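Local coordinates for protein RickCE (Rickettsia bellii, PDB 5HAM) that is an effector protease of the CE clan that probably cleaves ubiquitin or ubiquitin-like modifiers from proteins, at residues 47-52 with 101-106; 57-62 with 87-92; 64-69 with 80-85. One frame throughout, in Å; residues are numbered along the deposited sequence.

Interaction 1: 47-52 with 101-106; sequences DYTAKG and KLKNDL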
ATOM      1  N   ASP A  47     -15.874  20.596  -3.055  1.00 24.16           N
ATOM      2  CA  ASP A  47     -16.786  20.107  -2.029  1.00 28.83           C
ATOM      3  C   ASP A  47     -16.530  20.855  -0.726  1.00 32.19           C
ATOM      4  O   ASP A  47     -17.413  20.928   0.134  1.00 27.80           O
ATOM      5  CB  ASP A  47     -16.571  18.609  -1.775  1.00 26.61           C
ATOM      6  CG  ASP A  47     -17.214  17.722  -2.833  1.00 29.90           C
ATOM      7  OD1 ASP A  47     -17.657  18.229  -3.889  1.00 34.69           O
ATOM      8  OD2 ASP A  47     -17.262  16.495  -2.599  1.00 31.52           O
ATOM      9  N   TYR A  48     -15.306  21.369  -0.569  1.00 20.28           N
ATOM     10  CA  TYR A  48     -14.939  22.126   0.620  1.00 24.98           C
ATOM     11  C   TYR A  48     -14.910  23.647   0.398  1.00 26.66           C
ATOM     12  O   TYR A  48     -15.146  24.407   1.330  1.00 34.40           O
ATOM     13  CB  TYR A  48     -13.585  21.657   1.146  1.00 20.16           C
ATOM     14  CG  TYR A  48     -13.454  20.151   1.300  1.00 26.15           C
ATOM     15  CD1 TYR A  48     -13.963  19.494   2.418  1.00 20.79           C
ATOM     16  CD2 TYR A  48     -12.803  19.394   0.340  1.00 28.34           C
ATOM     17  CE1 TYR A  48     -13.834  18.147   2.566  1.00 19.90           C
ATOM     18  CE2 TYR A  48     -12.672  18.037   0.480  1.00 31.15           C
ATOM     19  CZ  TYR A  48     -13.185  17.417   1.598  1.00 32.66           C
ATOM     20  OH  TYR A  48     -13.050  16.057   1.738  1.00 40.16           O
ATOM     21  N   THR A  49     -14.628  24.086  -0.828  1.00 26.33           N
ATOM     22  CA  THR A  49     -14.360  25.504  -1.085  1.00 25.49           C
ATOM     23  C   THR A  49     -15.484  26.266  -1.779  1.00 29.28           C
ATOM     24  O   THR A  49     -15.526  27.495  -1.707  1.00 37.84           O
ATOM     25  CB  THR A  49     -13.060  25.706  -1.913  1.00 36.67           C
ATOM     26  OG1 THR A  49     -13.188  25.056  -3.182  1.00 41.50           O
ATOM     27  CG2 THR A  49     -11.843  25.145  -1.186  1.00 30.91           C
ATOM     28  N   ALA A  50     -16.373  25.551  -2.467  1.00 26.94           N
ATOM     29  CA  ALA A  50     -17.485  26.189  -3.171  1.00 25.59           C
ATOM     30  C   ALA A  50     -18.460  26.833  -2.207  1.00 31.29           C
ATOM     31  O   ALA A  50     -18.820  26.269  -1.170  1.00 29.67           O
ATOM     32  CB  ALA A  50     -18.215  25.205  -4.073  1.00 27.02           C
ATOM     33  N   LYS A  51     -18.868  28.042  -2.556  1.00 29.22           N
ATOM     34  CA  LYS A  51     -19.768  28.824  -1.739  1.00 31.37           C
ATOM     35  C   LYS A  51     -20.894  29.317  -2.644  1.00 39.05           C
ATOM     36  O   LYS A  51     -20.797  29.213  -3.876  1.00 37.99           O
ATOM     37  CB  LYS A  51     -18.989  29.979  -1.113  1.00 27.87           C
ATOM     38  CG  LYS A  51     -17.734  29.489  -0.433  1.00 33.02           C
ATOM     39  CD  LYS A  51     -17.021  30.551   0.365  1.00 41.48           C
ATOM     40  CE  LYS A  51     -15.925  29.903   1.203  1.00 47.00           C
ATOM     41  NZ  LYS A  51     -14.976  29.076   0.396  1.00 42.14           N
ATOM     42  N   GLY A  52     -21.967  29.820  -2.039  1.00 38.04           N
ATOM     43  CA  GLY A  52     -23.055  30.414  -2.794  1.00 42.19           C
ATOM     44  C   GLY A  52     -23.662  29.514  -3.853  1.00 44.32           C
ATOM     45  O   GLY A  52     -24.077  28.390  -3.578  1.00 50.02           O
ATOM     46  N   LYS A 101     -11.591  23.723   7.256  1.00 27.66           N
ATOM     47  CA  LYS A 101     -10.730  22.928   8.149  1.00 25.79           C
ATOM     48  C   LYS A 101     -10.620  21.493   7.649  1.00 28.09           C
ATOM     49  O   LYS A 101      -9.562  20.872   7.698  1.00 29.01           O
ATOM     50  CB  LYS A 101     -11.297  22.893   9.570  1.00 27.28           C
ATOM     51  CG  LYS A 101     -11.573  24.260  10.173  1.00 43.84           C
ATOM     52  CD  LYS A 101     -12.157  24.144  11.584  1.00 56.05           C
ATOM     53  CE  LYS A 101     -12.385  25.514  12.221  1.00 60.15           C
ATOM     54  NZ  LYS A 101     -13.030  25.425  13.568  1.00 61.68           N
ATOM     55  N   LEU A 102     -11.738  20.967   7.172  1.00 25.04           N
ATOM     56  CA  LEU A 102     -11.777  19.609   6.677  1.00 26.68           C
ATOM     57  C   LEU A 102     -10.807  19.470   5.503  1.00 26.07           C
ATOM     58  O   LEU A 102     -10.025  18.528   5.441  1.00 29.23           O
ATOM     59  CB  LEU A 102     -13.207  19.276   6.260  1.00 28.17           C
ATOM     60  CG  LEU A 102     -13.886  18.049   6.865  1.00 32.90           C
ATOM     61  CD1 LEU A 102     -13.475  17.813   8.319  1.00 29.91           C
ATOM     62  CD2 LEU A 102     -15.387  18.211   6.751  1.00 21.88           C
ATOM     63  N   LYS A 103     -10.854  20.439   4.592  1.00 29.40           N
ATOM     64  CA  LYS A 103      -9.960  20.487   3.440  1.00 25.23           C
ATOM     65  C   LYS A 103      -8.501  20.542   3.867  1.00 27.48           C
ATOM     66  O   LYS A 103      -7.642  19.854   3.298  1.00 29.79           O
ATOM     67  CB  LYS A 103     -10.296  21.708   2.582  1.00 26.74           C
ATOM     68  CG  LYS A 103      -9.290  22.050   1.501  1.00 29.52           C
ATOM     69  CD  LYS A 103      -9.238  23.553   1.326  1.00 40.10           C
ATOM     70  CE  LYS A 103      -8.060  23.952   0.481  1.00 50.45           C
ATOM     71  NZ  LYS A 103      -7.973  23.049  -0.694  1.00 52.84           N
ATOM     72  N   ASN A 104      -8.220  21.365   4.873  1.00 30.28           N
ATOM     73  CA  ASN A 104      -6.854  21.499   5.368  1.00 28.84           C
ATOM     74  C   ASN A 104      -6.365  20.218   6.017  1.00 27.33           C
ATOM     75  O   ASN A 104      -5.213  19.839   5.824  1.00 30.87           O
ATOM     76  CB  ASN A 104      -6.709  22.689   6.316  1.00 32.04           C
ATOM     77  CG  ASN A 104      -6.818  24.015   5.589  1.00 42.80           C
ATOM     78  OD1 ASN A 104      -6.320  24.158   4.468  1.00 52.55           O
ATOM     79  ND2 ASN A 104      -7.482  24.985   6.210  1.00 41.29           N
ATOM     80  N   ASP A 105      -7.244  19.551   6.766  1.00 23.14           N
ATOM     81  CA  ASP A 105      -6.931  18.237   7.345  1.00 29.57           C
ATOM     82  C   ASP A 105      -6.544  17.263   6.241  1.00 31.43           C
ATOM     83  O   ASP A 105      -5.539  16.561   6.338  1.00 35.79           O
ATOM     84  CB  ASP A 105      -8.129  17.654   8.107  1.00 22.53           C
ATOM     85  CG  ASP A 105      -8.409  18.387   9.390  1.00 36.58           C
ATOM     86  OD1 ASP A 105      -7.585  19.255   9.741  1.00 44.67           O
ATOM     87  OD2 ASP A 105      -9.439  18.092  10.049  1.00 39.53           O
ATOM     88  N   LEU A 106      -7.366  17.226   5.199  1.00 27.64           N
ATOM     89  CA  LEU A 106      -7.131  16.358   4.059  1.00 30.03           C
ATOM     90  C   LEU A 106      -5.768  16.658   3.418  1.00 28.53           C
ATOM     91  O   LEU A 106      -5.002  15.756   3.107  1.00 26.14           O
ATOM     92  CB  LEU A 106      -8.260  16.530   3.040  1.00 31.23           C
ATOM     93  CG  LEU A 106      -8.032  15.785   1.729  1.00 33.71           C
ATOM     94  CD1 LEU A 106      -7.854  14.298   2.011  1.00 27.58           C
ATOM     95  CD2 LEU A 106      -9.175  16.033   0.756  1.00 34.16           C
TER
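Y48 lays one face of its ring over the backbone of K103, with the CA of K103 4.1 Å above the ring plane and displaced toward the rim. The aliphatic starts of the two side chains meet as well, CB of Y48 standing 3.6 Å from CB of K103. With CG anti to the carbonyl carbon (chi1 -50°), the ring reaches obliquely across the partner helix, where it touches L102 and L106, one turn apart. L102 approaches it obliquely, its CB 3.9 Å from CE1 of Y48. At the phenol end, CD2 of L106 lies 4.0 Å from OH of Y48, also oblique to the ring. Both leucine side chains cross the tyrosine at about a right angle.

The contact sets the last turn of helix 42-49 against the early part of the long helix 96-130, inside an all-helical region where Y48 and L102 also pack on I91 of helix 75-93. R99, one turn before K103, donates from NE to D47 O and from NH2 to A50 O, so it binds the polypeptide where it leaves the short helix.

K103 has a second apolar neighbour. CD of K103 lies 4.0 Å from CG2 of T49, and beyond that point the lysine turns away from 47-52. T49 directs OG1 instead to a weak hydrogen bond with L45 O. Its own carbonyl is used by the chain leaving the helix: NZ of K51 folds back to O of T49 at 2.7 Å, arriving at a C=O...N angle of 129° and tilted 30° from the carbonyl plane.

Interaction 2: 57-62 with 87-92; sequences KILAEV and KREEIL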
ATOM      1  N   LYS A  57     -25.085  24.237  -6.562  1.00 29.32           N
ATOM      2  CA  LYS A  57     -25.108  23.379  -7.726  1.00 33.30           C
ATOM      3  C   LYS A  57     -24.535  22.013  -7.389  1.00 39.89           C
ATOM      4  O   LYS A  57     -25.035  20.983  -7.845  1.00 47.55           O
ATOM      5  CB  LYS A  57     -24.324  24.019  -8.868  1.00 34.05           C
ATOM      6  N   ILE A  58     -23.486  22.004  -6.581  1.00 38.28           N
ATOM      7  CA  ILE A  58     -22.867  20.750  -6.188  1.00 33.32           C
ATOM      8  C   ILE A  58     -23.787  19.941  -5.262  1.00 31.79           C
ATOM      9  O   ILE A  58     -23.981  18.741  -5.462  1.00 31.20           O
ATOM     10  CB  ILE A  58     -21.480  20.984  -5.578  1.00 28.19           C
ATOM     11  CG1 ILE A  58     -20.529  21.517  -6.665  1.00 28.77           C
ATOM     12  CG2 ILE A  58     -20.941  19.696  -4.982  1.00 22.33           C
ATOM     13  CD1 ILE A  58     -19.199  22.018  -6.146  1.00 28.00           C
ATOM     14  N   LEU A  59     -24.375  20.606  -4.275  1.00 31.39           N
ATOM     15  CA  LEU A  59     -25.304  19.941  -3.371  1.00 35.13           C
ATOM     16  C   LEU A  59     -26.428  19.291  -4.179  1.00 33.59           C
ATOM     17  O   LEU A  59     -26.809  18.140  -3.951  1.00 29.06           O
ATOM     18  CB  LEU A  59     -25.879  20.943  -2.371  1.00 32.02           C
ATOM     19  CG  LEU A  59     -26.910  20.335  -1.415  1.00 35.29           C
ATOM     20  CD1 LEU A  59     -26.365  19.069  -0.719  1.00 29.55           C
ATOM     21  CD2 LEU A  59     -27.368  21.364  -0.396  1.00 33.07           C
ATOM     22  N   ALA A  60     -26.917  20.038  -5.157  1.00 30.87           N
ATOM     23  CA  ALA A  60     -27.935  19.550  -6.072  1.00 33.65           C
ATOM     24  C   ALA A  60     -27.510  18.269  -6.781  1.00 33.82           C
ATOM     25  O   ALA A  60     -28.260  17.294  -6.790  1.00 43.12           O
ATOM     26  CB  ALA A  60     -28.300  20.628  -7.094  1.00 37.24           C
ATOM     27  N   GLU A  61     -26.316  18.249  -7.366  1.00 28.37           N
ATOM     28  CA  GLU A  61     -25.881  17.043  -8.059  1.00 32.54           C
ATOM     29  C   GLU A  61     -25.690  15.865  -7.088  1.00 36.54           C
ATOM     30  O   GLU A  61     -25.995  14.714  -7.421  1.00 39.55           O
ATOM     31  CB  GLU A  61     -24.633  17.305  -8.920  1.00 48.84           C
ATOM     32  CG  GLU A  61     -23.330  17.495  -8.149  1.00 69.78           C
ATOM     33  CD  GLU A  61     -22.206  18.121  -8.980  1.00 80.16           C
ATOM     34  OE1 GLU A  61     -22.501  18.977  -9.848  1.00 84.21           O
ATOM     35  OE2 GLU A  61     -21.027  17.761  -8.756  1.00 79.53           O
ATOM     36  N   VAL A  62     -25.221  16.159  -5.876  1.00 26.00           N
ATOM     37  CA  VAL A  62     -25.013  15.112  -4.887  1.00 29.56           C
ATOM     38  C   VAL A  62     -26.335  14.437  -4.559  1.00 30.71           C
ATOM     39  O   VAL A  62     -26.426  13.211  -4.513  1.00 23.52           O
ATOM     40  CB  VAL A  62     -24.392  15.661  -3.582  1.00 30.91           C
ATOM     41  CG1 VAL A  62     -24.531  14.657  -2.477  1.00 27.11           C
ATOM     42  CG2 VAL A  62     -22.929  16.015  -3.802  1.00 31.04           C
ATOM     43  N   LYS A  87     -22.096  10.945   2.472  1.00 22.88           N
ATOM     44  CA  LYS A  87     -21.047  11.633   3.203  1.00 26.46           C
ATOM     45  C   LYS A  87     -20.786  13.012   2.600  1.00 29.91           C
ATOM     46  O   LYS A  87     -20.587  13.998   3.325  1.00 28.76           O
ATOM     47  CB  LYS A  87     -19.753  10.825   3.230  1.00 19.03           C
ATOM     48  CG  LYS A  87     -18.637  11.531   3.996  1.00 25.26           C
ATOM     49  CD  LYS A  87     -17.274  10.875   3.778  1.00 28.07           C
ATOM     50  CE  LYS A  87     -16.164  11.881   3.961  1.00 32.24           C
ATOM     51  NZ  LYS A  87     -14.890  11.454   3.295  1.00 43.43           N
ATOM     52  N   ARG A  88     -20.793  13.070   1.271  1.00 29.83           N
ATOM     53  CA  ARG A  88     -20.613  14.326   0.561  1.00 25.72           C
ATOM     54  C   ARG A  88     -21.749  15.294   0.864  1.00 28.78           C
ATOM     55  O   ARG A  88     -21.525  16.492   1.031  1.00 27.51           O
ATOM     56  CB  ARG A  88     -20.530  14.079  -0.931  1.00 25.82           C
ATOM     57  CG  ARG A  88     -19.158  13.650  -1.407  1.00 26.74           C
ATOM     58  CD  ARG A  88     -19.121  13.581  -2.932  1.00 28.64           C
ATOM     59  NE  ARG A  88     -19.041  14.893  -3.583  1.00 31.58           N
ATOM     60  CZ  ARG A  88     -19.682  15.214  -4.709  1.00 32.48           C
ATOM     61  NH1 ARG A  88     -20.466  14.326  -5.304  1.00 23.77           N
ATOM     62  NH2 ARG A  88     -19.539  16.419  -5.247  1.00 33.28           N
ATOM     63  N   GLU A  89     -22.970  14.776   0.940  1.00 28.44           N
ATOM     64  CA  GLU A  89     -24.083  15.628   1.295  1.00 27.57           C
ATOM     65  C   GLU A  89     -23.847  16.250   2.675  1.00 28.39           C
ATOM     66  O   GLU A  89     -24.128  17.422   2.876  1.00 31.59           O
ATOM     67  CB  GLU A  89     -25.407  14.868   1.255  1.00 32.08           C
ATOM     68  CG  GLU A  89     -26.612  15.779   1.435  1.00 40.87           C
ATOM     69  CD  GLU A  89     -27.937  15.032   1.467  1.00 48.06           C
ATOM     70  OE1 GLU A  89     -27.934  13.798   1.692  1.00 46.45           O
ATOM     71  OE2 GLU A  89     -28.986  15.695   1.276  1.00 50.70           O
ATOM     72  N   GLU A  90     -23.312  15.471   3.613  1.00 19.68           N
ATOM     73  CA  GLU A  90     -23.083  15.966   4.966  1.00 24.41           C
ATOM     74  C   GLU A  90     -22.048  17.072   4.954  1.00 22.54           C
ATOM     75  O   GLU A  90     -22.190  18.081   5.648  1.00 29.51           O
ATOM     76  CB  GLU A  90     -22.610  14.856   5.910  1.00 23.92           C
ATOM     77  CG  GLU A  90     -23.599  13.735   6.158  1.00 28.05           C
ATOM     78  CD  GLU A  90     -24.835  14.155   6.929  1.00 43.30           C
ATOM     79  OE1 GLU A  90     -24.963  15.339   7.321  1.00 48.37           O
ATOM     80  OE2 GLU A  90     -25.696  13.277   7.148  1.00 53.72           O
ATOM     81  N   ILE A  91     -21.003  16.869   4.170  1.00 19.03           N
ATOM     82  CA  ILE A  91     -19.932  17.841   4.067  1.00 23.79           C
ATOM     83  C   ILE A  91     -20.450  19.158   3.513  1.00 25.51           C
ATOM     84  O   ILE A  91     -20.133  20.222   4.033  1.00 27.53           O
ATOM     85  CB  ILE A  91     -18.767  17.296   3.219  1.00 20.86           C
ATOM     86  CG1 ILE A  91     -17.922  16.338   4.070  1.00 26.67           C
ATOM     87  CG2 ILE A  91     -17.873  18.413   2.723  1.00 18.62           C
ATOM     88  CD1 ILE A  91     -16.969  15.473   3.259  1.00 26.17           C
ATOM     89  N   LEU A  92     -21.282  19.084   2.484  1.00 24.03           N
ATOM     90  CA  LEU A  92     -21.788  20.296   1.858  1.00 33.58           C
ATOM     91  C   LEU A  92     -22.732  21.056   2.771  1.00 31.97           C
ATOM     92  O   LEU A  92     -22.932  22.254   2.594  1.00 36.37           O
ATOM     93  CB  LEU A  92     -22.467  19.979   0.530  1.00 35.13           C
ATOM     94  CG  LEU A  92     -21.437  19.542  -0.507  1.00 38.13           C
ATOM     95  CD1 LEU A  92     -22.070  18.607  -1.509  1.00 41.37           C
ATOM     96  CD2 LEU A  92     -20.844  20.772  -1.184  1.00 35.56           C
TER
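L92 reaches from helix 75-93 toward I58, L59 and V62 of the neighbouring helix, and its CB and two methyls share these three partners. Its CB is 4.2 Å from CD1 of L59, and the two leucines slide past each other in opposite directions. CG stands anti to the carbonyl carbon (chi1 -70°), which carries the fork across the interface. At the tip, CD1 touches CG2 of V62 at 3.6 Å and also meets CG2 of I58, while CD2 lies 3.9 Å from that same isoleucine methyl. The fork of L92 thus rests against two beta-branched side chains one turn apart.

The two methyls of V62 meet three residues of the other helix. CG1 packs on CB of E89 at 3.8 Å, close to the backbone. CG2, besides meeting L92, sits over one face of the R88 guanidinium, 3.3 Å from NH1. R88 also places NH2 3.6 Å from CG2 of I58, so apolar groups border its charged end. With a bend at chi3 (76°), the guanidinium is carried across toward helix 52-69. Its principal polar partner is D47 of helix 42-49, which forms a salt bridge with NE; OE2 of E61 approaches at the guanidinium edge, but at 4.0 Å from NH2 this remains a longer-range attraction of opposite charges. Farther along, CD1 of L59 covers the aliphatic CG of E89, whose carboxylate makes weak polar contacts with K93 and Q63.

The axes of the two segments pass 9.6 Å apart with their directions at 156°, the geometry of an antiparallel helical hairpin, with branched aliphatic residues at its centre and charged side chains along its border.

Interaction 3: 64-69 with 80-85; sequences ETIKIA and LMLGDA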
ATOM      1  N   GLU A  64     -28.895  14.204  -6.325  1.00 32.01           N
ATOM      2  CA  GLU A  64     -29.386  13.462  -7.474  1.00 38.05           C
ATOM      3  C   GLU A  64     -28.658  12.127  -7.560  1.00 38.10           C
ATOM      4  O   GLU A  64     -29.260  11.097  -7.836  1.00 38.69           O
ATOM      5  CB  GLU A  64     -29.198  14.267  -8.764  1.00 40.63           C
ATOM      6  CG  GLU A  64     -30.480  14.838  -9.318  1.00 57.50           C
ATOM      7  CD  GLU A  64     -31.463  13.754  -9.748  1.00 70.61           C
ATOM      8  OE1 GLU A  64     -31.021  12.652 -10.162  1.00 68.95           O
ATOM      9  OE2 GLU A  64     -32.683  14.007  -9.663  1.00 74.21           O
ATOM     10  N   THR A  65     -27.356  12.165  -7.320  1.00 34.75           N
ATOM     11  CA  THR A  65     -26.546  10.970  -7.268  1.00 37.35           C
ATOM     12  C   THR A  65     -27.111   9.972  -6.281  1.00 45.65           C
ATOM     13  O   THR A  65     -27.286   8.796  -6.605  1.00 53.13           O
ATOM     14  CB  THR A  65     -25.153  11.307  -6.798  1.00 37.96           C
ATOM     15  OG1 THR A  65     -24.547  12.182  -7.747  1.00 43.62           O
ATOM     16  CG2 THR A  65     -24.335  10.048  -6.664  1.00 39.30           C
ATOM     17  N   ILE A  66     -27.393  10.457  -5.073  1.00 40.79           N
ATOM     18  CA  ILE A  66     -27.979   9.641  -4.027  1.00 35.45           C
ATOM     19  C   ILE A  66     -29.191   8.931  -4.580  1.00 36.91           C
ATOM     20  O   ILE A  66     -29.355   7.734  -4.386  1.00 37.70           O
ATOM     21  CB  ILE A  66     -28.399  10.495  -2.824  1.00 33.01           C
ATOM     22  CG1 ILE A  66     -27.166  10.949  -2.042  1.00 29.45           C
ATOM     23  CG2 ILE A  66     -29.339   9.733  -1.911  1.00 25.16           C
ATOM     24  CD1 ILE A  66     -27.516  11.836  -0.868  1.00 28.15           C
ATOM     25  N   LYS A  67     -30.020   9.679  -5.299  1.00 40.63           N
ATOM     26  CA  LYS A  67     -31.219   9.121  -5.904  1.00 42.74           C
ATOM     27  C   LYS A  67     -30.926   8.030  -6.945  1.00 53.63           C
ATOM     28  O   LYS A  67     -31.695   7.081  -7.080  1.00 60.56           O
ATOM     29  CB  LYS A  67     -32.086  10.236  -6.484  1.00 41.37           C
ATOM     30  CG  LYS A  67     -32.919  10.945  -5.436  1.00 40.79           C
ATOM     31  CD  LYS A  67     -33.805  12.031  -6.033  1.00 48.48           C
ATOM     32  CE  LYS A  67     -32.955  13.115  -6.673  1.00 57.32           C
ATOM     33  NZ  LYS A  67     -33.676  14.404  -6.850  1.00 59.54           N
ATOM     34  N   ILE A  68     -29.808   8.143  -7.655  1.00 53.81           N
ATOM     35  CA  ILE A  68     -29.455   7.148  -8.663  1.00 57.80           C
ATOM     36  C   ILE A  68     -28.601   6.029  -8.068  1.00 64.80           C
ATOM     37  O   ILE A  68     -28.827   4.852  -8.353  1.00 67.57           O
ATOM     38  CB  ILE A  68     -28.692   7.783  -9.844  1.00 54.16           C
ATOM     39  CG1 ILE A  68     -29.557   8.827 -10.545  1.00 47.20           C
ATOM     40  CG2 ILE A  68     -28.224   6.708 -10.830  1.00 59.37           C
ATOM     41  CD1 ILE A  68     -30.772   8.258 -11.209  1.00 49.57           C
ATOM     42  N   ALA A  69     -27.616   6.402  -7.249  1.00 59.05           N
ATOM     43  CA  ALA A  69     -26.727   5.432  -6.607  1.00 55.40           C
ATOM     44  C   ALA A  69     -27.527   4.380  -5.860  1.00 53.95           C
ATOM     45  O   ALA A  69     -27.122   3.224  -5.752  1.00 56.29           O
ATOM     46  CB  ALA A  69     -25.760   6.125  -5.663  1.00 51.98           C
ATOM     47  N   LEU A  80     -21.186   1.326  -1.457  1.00 26.21           N
ATOM     48  CA  LEU A  80     -19.997   2.164  -1.469  1.00 22.98           C
ATOM     49  C   LEU A  80     -20.305   3.526  -2.095  1.00 26.51           C
ATOM     50  O   LEU A  80     -20.019   4.564  -1.514  1.00 30.30           O
ATOM     51  CB  LEU A  80     -18.873   1.464  -2.229  1.00 30.20           C
ATOM     52  CG  LEU A  80     -17.566   2.222  -2.459  1.00 31.29           C
ATOM     53  CD1 LEU A  80     -16.823   2.391  -1.154  1.00 33.05           C
ATOM     54  CD2 LEU A  80     -16.708   1.473  -3.446  1.00 24.41           C
ATOM     55  N   MET A  81     -20.914   3.527  -3.275  1.00 24.74           N
ATOM     56  CA  MET A  81     -21.173   4.789  -3.956  1.00 23.72           C
ATOM     57  C   MET A  81     -22.202   5.633  -3.187  1.00 30.35           C
ATOM     58  O   MET A  81     -22.073   6.855  -3.078  1.00 31.02           O
ATOM     59  CB  MET A  81     -21.587   4.535  -5.405  1.00 22.11           C
ATOM     60  CG  MET A  81     -20.518   3.767  -6.229  1.00 30.84           C
ATOM     61  SD  MET A  81     -18.853   4.504  -6.185  1.00 35.80           S
ATOM     62  CE  MET A  81     -19.227   6.070  -6.981  1.00 25.67           C
ATOM     63  N   LEU A  82     -23.205   4.964  -2.634  1.00 29.64           N
ATOM     64  CA  LEU A  82     -24.258   5.632  -1.896  1.00 27.48           C
ATOM     65  C   LEU A  82     -23.714   6.201  -0.588  1.00 31.69           C
ATOM     66  O   LEU A  82     -23.982   7.348  -0.236  1.00 32.70           O
ATOM     67  CB  LEU A  82     -25.388   4.647  -1.625  1.00 27.95           C
ATOM     68  CG  LEU A  82     -26.572   5.083  -0.766  1.00 32.76           C
ATOM     69  CD1 LEU A  82     -27.262   6.332  -1.318  1.00 26.66           C
ATOM     70  CD2 LEU A  82     -27.559   3.924  -0.616  1.00 26.52           C
ATOM     71  N   GLY A  83     -22.927   5.406   0.124  1.00 32.36           N
ATOM     72  CA  GLY A  83     -22.353   5.874   1.371  1.00 22.73           C
ATOM     73  C   GLY A  83     -21.505   7.113   1.140  1.00 30.74           C
ATOM     74  O   GLY A  83     -21.590   8.085   1.875  1.00 41.84           O
ATOM     75  N   ASP A  84     -20.700   7.095   0.088  1.00 29.75           N
ATOM     76  CA  ASP A  84     -19.904   8.265  -0.248  1.00 24.40           C
ATOM     77  C   ASP A  84     -20.731   9.499  -0.678  1.00 26.67           C
ATOM     78  O   ASP A  84     -20.357  10.638  -0.371  1.00 24.08           O
ATOM     79  CB  ASP A  84     -18.834   7.914  -1.283  1.00 27.59           C
ATOM     80  CG  ASP A  84     -17.659   7.137  -0.668  1.00 39.21           C
ATOM     81  OD1 ASP A  84     -17.863   6.473   0.378  1.00 45.12           O
ATOM     82  OD2 ASP A  84     -16.532   7.176  -1.227  1.00 36.43           O
ATOM     83  N   ALA A  85     -21.843   9.288  -1.374  1.00 19.45           N
ATOM     84  CA  ALA A  85     -22.687  10.423  -1.750  1.00 23.41           C
ATOM     85  C   ALA A  85     -23.292  11.055  -0.507  1.00 24.61           C
ATOM     86  O   ALA A  85     -23.293  12.273  -0.355  1.00 26.05           O
ATOM     87  CB  ALA A  85     -23.779  10.004  -2.720  1.00 21.06           C
TER
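T65 OG1 is hydrogen-bonded to O of E61, one turn earlier in helix 52-69, while CG2 of T65, anti to the backbone N (chi1 -63°), points across to CB of A85 at 4.0 Å. T65 and A69 both point toward segment 80-85 of helix 75-93. The same alanine methyl of A85 rests 3.6 Å from CG1 of I66, so A85 is flanked by two beta-branched residues.

This is the part of the antiparallel hairpin of helices 52-69 and 75-93 that lies toward its connecting turn. The local axes are 9.0 Å apart, with directions at 159°, and alanines contribute from both helices to this close spacing.

I66 sends its other branch elsewhere: CG2 meets CD1 of L82 at 4.0 Å, the two side chains crossing at about a right angle. Nearer the turn, CB of A69 lies against the L82 backbone, 4.1 Å from its CA. M81 adds its CB to A69, 4.5 Å from the alanine CB, before its thioether end leads off; the methionine also packs on I72 in the loop.

Overall arrangement
Interactions 2 and 3 are successive levels of one helical hairpin, their centres 10 Å apart. They join where OE1 of E89 packs 3.3 Å from CD1 of I66 and where CG1 of V62 lies 3.4 Å from O of A85. Interaction 1, centred 12 Å from interaction 2, sets helix 42-49 on helix 96-130, and the 2.6 Å salt bridge from OD2 of D47 to NE of R88 ties helix 42-49 to the hairpin. Interactions 1 and 3 do not touch, their nearest atoms being about 7 Å apart. All three lie 26 to 29 Å from the centre of the chain, and helix 96-130 leads on toward strand 135-141 of the central mixed sheet.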